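Long-range contacts in DegV domain-containing protein Cgl2349/cg2579 (Corynebacterium glutamicum, PDB 3EGL), which binds long-chain fatty acids such as palmitate and may play a role in lipid transport or fatty acid metabolism: residues A[140-145]-A[167-172]; A[213-218]-A[249-254]; A[10-15]-A[242-247]. All blocks are in the same frame, centred on the assembly; numbering follows the deposited sequence.

How the contacts relate
From the N terminus, the chain first meets contact 3 at the end of strand 7-11, where residues 10-15 meet residues 242-247, more than two hundred positions later; this closure joins the five-stranded sheet to the start of helix 245-251. Contact 1 lies within that long loop: 140-145 pairs with 167-172 across a short excursion, joining neighbouring strands of the six-stranded sheet. Contact 2 opens at 213-218, after contact 1 has closed, and ends at 249-254, so its segments alternate with those of contact 3; Q214 O and I243 N link the two by a probable hydrogen bond. Contacts 1 and 2 touch through H144 and P253. All three touch the bound palmitate.

Contact 1 (A[140-145]-A[167-172]); sequences WIYLHR and ATRPIM. With PLM (palmitic acid), chain D.
Main-chain pairing of I141 with M172 carries this contact. I141 N gives a hydrogen bond to M172 O at 2.8 Å, and M172 N returns one to I141 O, 2.6 Å away. A third, longer bond, L143 N to P170 O at 3.2 Å, lies just past the end of the strand, while Y142 and I171 form the non-hydrogen-bonded pair between.

Apolar side chains fill both faces. Beside W140 and Y142, I171 splits its branches: CG2 reaches W140 CD1, and CD1 comes against Y142 CB, at the edge of the tyrosine ring. On the other face L143 crosses M172 at about a right angle, its CD1 3.4 Å from M172 CG, and I141 turns its CD1 to the palmitate, 3.2 Å from carbon CD of the acid.

Polar groups gather at the loop end. With CG anti to the backbone N (chi1 165°), the Y142 side chain lies alongside that of R169, its OH 3.2 Å from R169 CG. The same OH is 2.9 Å from H144 ND1 in a hydrogen bond. H144 O lies over the centre of one face of the R169 guanidinium, 3.4 Å from CZ, and the guanidinium is turned 75° from the tyrosine ring. F192 meets the Y142 ring edge to face. The whole is an antiparallel strand pair in the six-stranded sheet of the DegV fold, with one face turned to the lipid.

Contact 2 (A[213-218]-A[249-254]); sequences GQNEAR and VHSGPG. With PLM (palmitic acid), chain D.
The turn that leaves helix 245-251 for strand 255-261 is here joined to the end of strand 209-215, its neighbour in the six-stranded sheet. One main-chain hydrogen bond makes the join: G254 N gives to N215 O at 2.7 Å. A217 CB packs on the carbonyl of the same glycine, 3.5 Å from G254 O. The backbone pairing of N215 with A255 carries the join on into the sheet.

Side chains flank this bond. N215 points toward the turn with its CG anti to the backbone N (chi1 178°), placing the amide beside G252 and P253. E216 runs alongside P253, the two pointing the same way, and its OE2 comes within 3.9 Å of P253 CB.

Inside the turn, G252 leaves the helix with a positive phi of 81°. S251 OG reaches forward to G252 O in a hydrogen bond of 3.2 Å, and it also makes a weak one to L247 O, one turn back in the helix. The last helical residues border the lipid: H250 CD2 lies 3.3 Å from carbon C6 of the palmitate, while H250 NE2 bonds the hydroxyl of T42, a hexadecanoate-binding residue. The helix end, through H250 and S251, thus lines part of the DegV fatty-acid pocket, and the positive-phi glycine turn after it leads the chain into an antiparallel strand of the sheet.

Contact 3 (A[10-15]-A[242-247]); sequences VDSSAC and DIDPTL. With PLM (palmitic acid), chain D.
S12 OG donates a short hydrogen bond of 2.5 Å to D244 OD2, approaching from above the carboxylate plane rather than within it. The D244 side chain reaches across because its CG stands anti to the backbone N (chi1 174°), which carries the carboxylate over the start of the 3-10 turn 12-14. A second polar link runs in the opposite sense: D244 N points at the C15 sulfur, 3.5 Å away, in a long but fairly straight bond (161°). C15 CB packs against D242 O at 3.6 Å.

The apolar part of this shell belongs to L247. Both of its methyl carbons lie against S13 CB, CD2 at 3.9 Å, and CD1 also meets S13 O at 3.6 Å, while L247 CB lies 3.7 Å from carbon CC of the palmitate. T246 also turns its CG2 to the lipid, near carbon C2 at the carboxyl end.

Further out, these groups are positioned by bonds within their own segments and by neighbouring strands and loops. D244 is the N-cap of helix 245-251, its OD1 accepting a weak bond from T246 N. S12 OG has another partner in L31 N of strand 26-35. D11 OD2 is bonded to H70 ND1 and I71 N. One water bridges C15 O and D242 N.

D244 thus spends one carboxylate oxygen on the helix start and the other on S12, so capping and docking are coupled in a single buried group. The helix dipole and these donors would probably stabilise its negative charge, although the like-charged D11 carboxylate, with OD1 5.4 Å from D244 OD2, may oppose this in part. The first turn of the helix meanwhile presents T246 and L247 to the fatty acid.

Contact 1 (A[140-145]-A[167-172])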
loop_
_atom_site.group_PDB
_atom_site.type_symbol
_atom_site.label_atom_id
_atom_site.label_comp_id
_atom_site.label_asym_id
_atom_site.label_seq_id
_atom_site.Cartn_x
_atom_site.Cartn_y
_atom_site.Cartn_z
ATOM N N TRP A 140 3.197 -3.598 -8.221
ATOM C CA TRP A 140 3.677 -2.995 -9.453
ATOM C C TRP A 140 2.908 -1.714 -9.745
ATOM O O TRP A 140 1.750 -1.584 -9.342
ATOM C CB TRP A 140 3.501 -3.938 -10.647
ATOM C CG TRP A 140 4.283 -5.215 -10.610
ATOM C CD1 TRP A 140 5.555 -5.387 -11.023
ATOM C CD2 TRP A 140 3.822 -6.522 -10.177
ATOM N NE1 TRP A 140 5.927 -6.706 -10.892
ATOM C CE2 TRP A 140 4.889 -7.426 -10.377
ATOM C CE3 TRP A 140 2.612 -7.013 -9.657
ATOM C CZ2 TRP A 140 4.795 -8.801 -10.077
ATOM C CZ3 TRP A 140 2.521 -8.390 -9.366
ATOM C CH2 TRP A 140 3.619 -9.253 -9.565
ATOM N N ILE A 141 3.547 -0.772 -10.445
ATOM C CA ILE A 141 2.884 0.487 -10.847
ATOM C C ILE A 141 3.247 0.812 -12.281
ATOM O O ILE A 141 4.427 0.773 -12.677
ATOM C CB ILE A 141 3.303 1.716 -9.982
ATOM C CG1 ILE A 141 3.388 1.350 -8.512
ATOM C CG2 ILE A 141 2.305 2.927 -10.138
ATOM C CD1 ILE A 141 4.202 2.373 -7.730
ATOM N N TYR A 142 2.201 1.093 -13.049
ATOM C CA TYR A 142 2.303 1.624 -14.387
ATOM C C TYR A 142 2.198 3.128 -14.266
ATOM O O TYR A 142 1.227 3.667 -13.669
ATOM C CB TYR A 142 1.157 1.136 -15.287
ATOM C CG TYR A 142 1.015 1.945 -16.574
ATOM C CD1 TYR A 142 1.938 1.797 -17.629
ATOM C CD2 TYR A 142 -0.013 2.888 -16.727
ATOM C CE1 TYR A 142 1.829 2.547 -18.810
ATOM C CE2 TYR A 142 -0.130 3.659 -17.915
ATOM C CZ TYR A 142 0.800 3.473 -18.941
ATOM O OH TYR A 142 0.694 4.194 -20.093
ATOM N N LEU A 143 3.197 3.794 -14.846
ATOM C CA LEU A 143 3.216 5.237 -14.920
ATOM C C LEU A 143 2.937 5.663 -16.335
ATOM O O LEU A 143 3.597 5.243 -17.285
ATOM C CB LEU A 143 4.561 5.802 -14.411
ATOM C CG LEU A 143 4.795 5.309 -12.978
ATOM C CD1 LEU A 143 6.215 5.543 -12.515
ATOM C CD2 LEU A 143 3.796 5.926 -12.001
ATOM N N HIS A 144 1.939 6.508 -16.475
ATOM C CA HIS A 144 1.513 6.919 -17.780
ATOM C C HIS A 144 2.432 8.024 -18.296
ATOM O O HIS A 144 2.565 8.209 -19.501
ATOM C CB HIS A 144 0.090 7.388 -17.681
ATOM C CG HIS A 144 -0.507 7.740 -18.997
ATOM N ND1 HIS A 144 -0.556 6.848 -20.047
ATOM C CD2 HIS A 144 -1.118 8.868 -19.422
ATOM C CE1 HIS A 144 -1.168 7.416 -21.066
ATOM N NE2 HIS A 144 -1.511 8.644 -20.715
ATOM N N ARG A 145 3.039 8.749 -17.357
ATOM C CA ARG A 145 4.181 9.618 -17.613
ATOM C C ARG A 145 5.141 9.601 -16.387
ATOM O O ARG A 145 4.774 9.208 -15.288
ATOM C CB ARG A 145 3.708 11.044 -17.929
ATOM C CG ARG A 145 3.214 11.847 -16.726
ATOM C CD ARG A 145 2.900 13.295 -17.141
ATOM N NE ARG A 145 2.298 14.072 -16.039
ATOM C CZ ARG A 145 1.372 15.019 -16.202
ATOM N NH1 ARG A 145 0.946 15.338 -17.423
ATOM N NH2 ARG A 145 0.885 15.668 -15.151
ATOM N N ALA A 167 12.636 5.359 -19.171
ATOM C CA ALA A 167 11.753 5.205 -20.319
ATOM C C ALA A 167 10.533 6.117 -20.107
ATOM O O ALA A 167 10.542 6.987 -19.231
ATOM C CB ALA A 167 11.334 3.705 -20.526
ATOM N N THR A 168 9.479 5.911 -20.880
ATOM C CA THR A 168 8.398 6.884 -20.894
ATOM C C THR A 168 7.110 6.386 -20.211
ATOM O O THR A 168 6.333 7.201 -19.712
ATOM C CB THR A 168 8.135 7.360 -22.340
ATOM O OG1 THR A 168 8.014 6.206 -23.174
ATOM C CG2 THR A 168 9.306 8.244 -22.855
ATOM N N ARG A 169 6.909 5.065 -20.201
ATOM C CA ARG A 169 5.739 4.404 -19.565
ATOM C C ARG A 169 6.127 3.148 -18.808
ATOM O O ARG A 169 5.634 2.069 -19.133
ATOM C CB ARG A 169 4.698 3.960 -20.596
ATOM C CG ARG A 169 3.692 5.014 -20.931
ATOM C CD ARG A 169 4.088 5.498 -22.245
ATOM N NE ARG A 169 3.270 6.583 -22.702
ATOM C CZ ARG A 169 3.687 7.838 -22.741
ATOM N NH1 ARG A 169 2.872 8.764 -23.184
ATOM N NH2 ARG A 169 4.897 8.177 -22.327
ATOM N N PRO A 170 7.021 3.274 -17.816
ATOM C CA PRO A 170 7.576 2.074 -17.204
ATOM C C PRO A 170 6.569 1.334 -16.327
ATOM O O PRO A 170 5.537 1.913 -15.922
ATOM C CB PRO A 170 8.694 2.624 -16.338
ATOM C CG PRO A 170 8.196 4.002 -15.931
ATOM C CD PRO A 170 7.448 4.507 -17.131
ATOM N N ILE A 171 6.862 0.049 -16.077
ATOM C CA ILE A 171 6.327 -0.658 -14.925
ATOM C C ILE A 171 7.370 -0.555 -13.816
ATOM O O ILE A 171 8.522 -0.957 -14.004
ATOM C CB ILE A 171 6.015 -2.148 -15.203
ATOM C CG1 ILE A 171 5.062 -2.313 -16.404
ATOM C CG2 ILE A 171 5.478 -2.861 -13.894
ATOM C CD1 ILE A 171 3.699 -1.594 -16.203
HETATM N N MSE A 172 6.961 0.008 -12.683
HETATM C CA MSE A 172 7.797 0.066 -11.490
HETATM C C MSE A 172 7.381 -1.059 -10.540
HETATM O O MSE A 172 6.250 -1.535 -10.582
HETATM C CB MSE A 172 7.649 1.411 -10.768
HETATM C CG MSE A 172 7.829 2.666 -11.654
HETATM SE SE MSE A 172 9.580 2.875 -12.509
HETATM C CE MSE A 172 10.674 2.930 -10.882
HETATM C C1 PLM D . 5.079 11.447 2.432
HETATM O O1 PLM D . 5.897 10.812 3.120
HETATM O O2 PLM D . 5.402 12.578 2.034
HETATM C C2 PLM D . 3.741 10.892 2.043
HETATM C C3 PLM D . 3.967 9.681 1.142
HETATM C C4 PLM D . 4.338 9.975 -0.289
HETATM C C5 PLM D . 4.954 8.684 -0.823
HETATM C C6 PLM D . 5.229 8.739 -2.304
HETATM C C7 PLM D . 5.878 7.438 -2.720
HETATM C C8 PLM D . 5.835 7.168 -4.232
HETATM C C9 PLM D . 4.429 6.745 -4.663
HETATM C CA PLM D . 4.428 5.935 -5.967
HETATM C CB PLM D . 3.065 5.914 -6.648
HETATM C CC PLM D . 1.907 5.291 -5.854
HETATM C CD PLM D . 1.781 3.807 -6.155
HETATM C CE PLM D . 0.373 3.278 -5.967
HETATM C CF PLM D . 0.300 2.321 -4.773
HETATM C CG PLM D . 0.450 0.846 -5.137
#

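Contact 2 (A[213-218]-A[249-254])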
loop_
_atom_site.group_PDB
_atom_site.type_symbol
_atom_site.label_atom_id
_atom_site.label_comp_id
_atom_site.label_asym_id
_atom_site.label_seq_id
_atom_site.Cartn_x
_atom_site.Cartn_y
_atom_site.Cartn_z
ATOM N N GLY A 213 -5.395 -0.373 -8.649
ATOM C CA GLY A 213 -5.528 1.028 -8.275
ATOM C C GLY A 213 -5.412 1.914 -9.488
ATOM O O GLY A 213 -4.675 1.609 -10.445
ATOM N N GLN A 214 -6.127 3.030 -9.467
ATOM C CA GLN A 214 -6.020 3.966 -10.588
ATOM C C GLN A 214 -6.065 5.401 -10.118
ATOM O O GLN A 214 -6.749 5.748 -9.144
ATOM C CB GLN A 214 -7.101 3.710 -11.653
ATOM C CG GLN A 214 -8.529 3.898 -11.179
ATOM C CD GLN A 214 -8.943 5.378 -11.090
ATOM O OE1 GLN A 214 -9.692 5.752 -10.195
ATOM N NE2 GLN A 214 -8.436 6.222 -12.004
ATOM N N ASN A 215 -5.348 6.242 -10.839
ATOM C CA ASN A 215 -5.496 7.663 -10.671
ATOM C C ASN A 215 -5.746 8.303 -12.014
ATOM O O ASN A 215 -4.821 8.425 -12.847
ATOM C CB ASN A 215 -4.266 8.279 -10.005
ATOM C CG ASN A 215 -4.389 9.774 -9.881
ATOM O OD1 ASN A 215 -3.579 10.509 -10.414
ATOM N ND2 ASN A 215 -5.446 10.238 -9.231
ATOM N N GLU A 216 -7.003 8.711 -12.214
ATOM C CA GLU A 216 -7.470 9.261 -13.494
ATOM C C GLU A 216 -7.182 8.320 -14.646
ATOM O O GLU A 216 -6.666 8.733 -15.700
ATOM C CB GLU A 216 -6.819 10.610 -13.752
ATOM C CG GLU A 216 -7.439 11.666 -12.914
ATOM C CD GLU A 216 -6.731 12.964 -13.069
ATOM O OE1 GLU A 216 -6.913 13.666 -14.118
ATOM O OE2 GLU A 216 -5.997 13.290 -12.116
ATOM N N ALA A 217 -7.484 7.044 -14.427
ATOM C CA ALA A 217 -7.177 6.008 -15.397
ATOM C C ALA A 217 -8.211 4.874 -15.277
ATOM O O ALA A 217 -7.867 3.677 -15.370
ATOM C CB ALA A 217 -5.766 5.500 -15.178
ATOM N N ARG A 218 -9.466 5.283 -15.038
ATOM C CA ARG A 218 -10.607 4.363 -14.894
ATOM C C ARG A 218 -10.741 3.342 -16.040
ATOM O O ARG A 218 -10.794 2.126 -15.795
ATOM C CB ARG A 218 -11.912 5.140 -14.735
ATOM C CG ARG A 218 -11.897 6.005 -13.494
ATOM C CD ARG A 218 -13.297 6.222 -12.939
ATOM N NE ARG A 218 -13.263 7.235 -11.885
ATOM C CZ ARG A 218 -13.139 6.974 -10.587
ATOM N NH1 ARG A 218 -13.033 5.715 -10.149
ATOM N NH2 ARG A 218 -13.115 7.983 -9.720
ATOM N N VAL A 249 -0.171 12.533 -6.121
ATOM C CA VAL A 249 0.792 13.615 -6.280
ATOM C C VAL A 249 2.110 13.096 -6.912
ATOM O O VAL A 249 2.698 13.768 -7.776
ATOM C CB VAL A 249 1.123 14.299 -4.946
ATOM C CG1 VAL A 249 2.285 15.269 -5.154
ATOM C CG2 VAL A 249 -0.127 14.981 -4.313
ATOM N N HIS A 250 2.564 11.905 -6.507
ATOM C CA HIS A 250 3.850 11.415 -6.953
ATOM C C HIS A 250 3.787 10.418 -8.097
ATOM O O HIS A 250 4.801 10.169 -8.747
ATOM C CB HIS A 250 4.626 10.832 -5.779
ATOM C CG HIS A 250 4.869 11.818 -4.670
ATOM N ND1 HIS A 250 5.629 12.961 -4.837
ATOM C CD2 HIS A 250 4.471 11.813 -3.371
ATOM C CE1 HIS A 250 5.675 13.625 -3.689
ATOM N NE2 HIS A 250 4.963 12.959 -2.789
ATOM N N SER A 251 2.621 9.820 -8.325
ATOM C CA SER A 251 2.451 8.934 -9.476
ATOM C C SER A 251 2.070 9.706 -10.741
ATOM O O SER A 251 2.388 9.278 -11.819
ATOM C CB SER A 251 1.376 7.885 -9.221
ATOM O OG SER A 251 0.080 8.481 -9.071
ATOM N N GLY A 252 1.388 10.831 -10.596
ATOM C CA GLY A 252 0.868 11.557 -11.733
ATOM C C GLY A 252 -0.436 10.963 -12.235
ATOM O O GLY A 252 -0.809 9.873 -11.801
ATOM N N PRO A 253 -1.133 11.666 -13.147
ATOM C CA PRO A 253 -2.369 11.145 -13.725
ATOM C C PRO A 253 -2.105 9.967 -14.687
ATOM O O PRO A 253 -1.003 9.840 -15.234
ATOM C CB PRO A 253 -2.983 12.352 -14.477
ATOM C CG PRO A 253 -1.921 13.380 -14.573
ATOM C CD PRO A 253 -0.761 12.996 -13.674
ATOM N N GLY A 254 -3.105 9.092 -14.839
ATOM C CA GLY A 254 -3.026 7.953 -15.749
ATOM C C GLY A 254 -2.384 6.725 -15.143
ATOM O O GLY A 254 -2.291 5.690 -15.799
HETATM C C1 PLM D . 5.079 11.447 2.432
HETATM O O1 PLM D . 5.897 10.812 3.120
HETATM O O2 PLM D . 5.402 12.578 2.034
HETATM C C2 PLM D . 3.741 10.892 2.043
HETATM C C3 PLM D . 3.967 9.681 1.142
HETATM C C4 PLM D . 4.338 9.975 -0.289
HETATM C C5 PLM D . 4.954 8.684 -0.823
HETATM C C6 PLM D . 5.229 8.739 -2.304
HETATM C C7 PLM D . 5.878 7.438 -2.720
HETATM C C8 PLM D . 5.835 7.168 -4.232
HETATM C C9 PLM D . 4.429 6.745 -4.663
HETATM C CA PLM D . 4.428 5.935 -5.967
HETATM C CB PLM D . 3.065 5.914 -6.648
HETATM C CC PLM D . 1.907 5.291 -5.854
HETATM C CD PLM D . 1.781 3.807 -6.155
HETATM C CE PLM D . 0.373 3.278 -5.967
HETATM C CF PLM D . 0.300 2.321 -4.773
HETATM C CG PLM D . 0.450 0.846 -5.137
#

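Contact 3 (A[10-15]-A[242-247])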
loop_
_atom_site.group_PDB
_atom_site.type_symbol
_atom_site.label_atom_id
_atom_site.label_comp_id
_atom_site.label_asym_id
_atom_site.label_seq_id
_atom_site.Cartn_x
_atom_site.Cartn_y
_atom_site.Cartn_z
ATOM N N VAL A 10 -4.418 2.016 9.690
ATOM C CA VAL A 10 -3.537 2.236 8.539
ATOM C C VAL A 10 -3.559 3.730 8.237
ATOM O O VAL A 10 -4.311 4.479 8.839
ATOM C CB VAL A 10 -3.993 1.470 7.218
ATOM C CG1 VAL A 10 -4.076 0.006 7.438
ATOM C CG2 VAL A 10 -5.342 1.978 6.718
ATOM N N ASP A 11 -2.737 4.145 7.280
ATOM C CA ASP A 11 -2.805 5.497 6.790
ATOM C C ASP A 11 -3.483 5.446 5.405
ATOM O O ASP A 11 -3.842 4.343 4.921
ATOM C CB ASP A 11 -1.428 6.165 6.813
ATOM C CG ASP A 11 -0.385 5.448 5.928
ATOM O OD1 ASP A 11 -0.565 5.500 4.686
ATOM O OD2 ASP A 11 0.627 4.876 6.462
ATOM N N SER A 12 -3.683 6.614 4.792
ATOM C CA SER A 12 -4.444 6.695 3.546
ATOM C C SER A 12 -3.700 6.011 2.381
ATOM O O SER A 12 -4.334 5.545 1.440
ATOM C CB SER A 12 -4.773 8.152 3.201
ATOM O OG SER A 12 -3.537 8.798 2.955
ATOM N N SER A 13 -2.368 5.947 2.457
ATOM C CA SER A 13 -1.605 5.257 1.424
ATOM C C SER A 13 -1.982 3.776 1.236
ATOM O O SER A 13 -1.669 3.209 0.180
ATOM C CB SER A 13 -0.085 5.368 1.620
ATOM O OG SER A 13 0.327 4.597 2.725
ATOM N N ALA A 14 -2.623 3.140 2.225
ATOM C CA ALA A 14 -3.070 1.759 2.005
ATOM C C ALA A 14 -4.124 1.634 0.884
ATOM O O ALA A 14 -4.380 0.523 0.418
ATOM C CB ALA A 14 -3.597 1.094 3.317
ATOM N N CYS A 15 -4.781 2.745 0.534
ATOM C CA CYS A 15 -5.833 2.777 -0.496
ATOM C C CYS A 15 -7.127 1.996 -0.224
ATOM O O CYS A 15 -7.825 1.624 -1.179
ATOM C CB CYS A 15 -5.290 2.343 -1.870
ATOM S SG CYS A 15 -3.933 3.387 -2.438
ATOM N N ASP A 242 -9.058 3.301 -5.599
ATOM C CA ASP A 242 -8.532 4.566 -6.040
ATOM C C ASP A 242 -7.231 4.736 -5.347
ATOM O O ASP A 242 -7.117 4.450 -4.143
ATOM C CB ASP A 242 -9.441 5.686 -5.586
ATOM C CG ASP A 242 -10.761 5.666 -6.291
ATOM O OD1 ASP A 242 -10.802 5.308 -7.494
ATOM O OD2 ASP A 242 -11.758 6.036 -5.648
ATOM N N ILE A 243 -6.245 5.193 -6.108
ATOM C CA ILE A 243 -4.962 5.544 -5.553
ATOM C C ILE A 243 -5.115 6.776 -4.649
ATOM O O ILE A 243 -5.690 7.796 -5.043
ATOM C CB ILE A 243 -3.920 5.759 -6.665
ATOM C CG1 ILE A 243 -3.571 4.387 -7.318
ATOM C CG2 ILE A 243 -2.672 6.430 -6.084
ATOM C CD1 ILE A 243 -2.779 4.426 -8.709
ATOM N N ASP A 244 -4.629 6.652 -3.419
ATOM C CA ASP A 244 -4.677 7.733 -2.422
ATOM C C ASP A 244 -4.221 9.057 -3.072
ATOM O O ASP A 244 -3.196 9.090 -3.700
ATOM C CB ASP A 244 -3.811 7.344 -1.198
ATOM C CG ASP A 244 -3.667 8.468 -0.161
ATOM O OD1 ASP A 244 -4.496 9.415 -0.094
ATOM O OD2 ASP A 244 -2.683 8.427 0.614
ATOM N N PRO A 245 -4.981 10.150 -2.913
ATOM C CA PRO A 245 -4.503 11.428 -3.545
ATOM C C PRO A 245 -3.069 11.828 -3.142
ATOM O O PRO A 245 -2.387 12.494 -3.922
ATOM C CB PRO A 245 -5.528 12.487 -3.061
ATOM C CG PRO A 245 -6.784 11.681 -2.781
ATOM C CD PRO A 245 -6.283 10.323 -2.241
ATOM N N THR A 246 -2.612 11.413 -1.952
ATOM C CA THR A 246 -1.254 11.705 -1.523
ATOM C C THR A 246 -0.251 11.021 -2.428
ATOM O O THR A 246 0.781 11.612 -2.766
ATOM C CB THR A 246 -0.996 11.285 -0.068
ATOM O OG1 THR A 246 -1.976 11.906 0.770
ATOM C CG2 THR A 246 0.375 11.763 0.401
ATOM N N LEU A 247 -0.555 9.781 -2.811
ATOM C CA LEU A 247 0.292 9.075 -3.731
ATOM C C LEU A 247 0.130 9.610 -5.148
ATOM O O LEU A 247 1.081 9.593 -5.917
ATOM C CB LEU A 247 0.055 7.562 -3.662
ATOM C CG LEU A 247 0.062 6.940 -2.253
ATOM C CD1 LEU A 247 -0.288 5.444 -2.333
ATOM C CD2 LEU A 247 1.414 7.173 -1.529
HETATM C C1 PLM D . 5.079 11.447 2.432
HETATM O O1 PLM D . 5.897 10.812 3.120
HETATM O O2 PLM D . 5.402 12.578 2.034
HETATM C C2 PLM D . 3.741 10.892 2.043
HETATM C C3 PLM D . 3.967 9.681 1.142
HETATM C C4 PLM D . 4.338 9.975 -0.289
HETATM C C5 PLM D . 4.954 8.684 -0.823
HETATM C C6 PLM D . 5.229 8.739 -2.304
HETATM C C7 PLM D . 5.878 7.438 -2.720
HETATM C C8 PLM D . 5.835 7.168 -4.232
HETATM C C9 PLM D . 4.429 6.745 -4.663
HETATM C CA PLM D . 4.428 5.935 -5.967
HETATM C CB PLM D . 3.065 5.914 -6.648
HETATM C CC PLM D . 1.907 5.291 -5.854
HETATM C CD PLM D . 1.781 3.807 -6.155
HETATM C CE PLM D . 0.373 3.278 -5.967
HETATM C CF PLM D . 0.300 2.321 -4.773
HETATM C CG PLM D . 0.450 0.846 -5.137
HETATM O O HOH W 1 -9.903 3.260 -2.709
#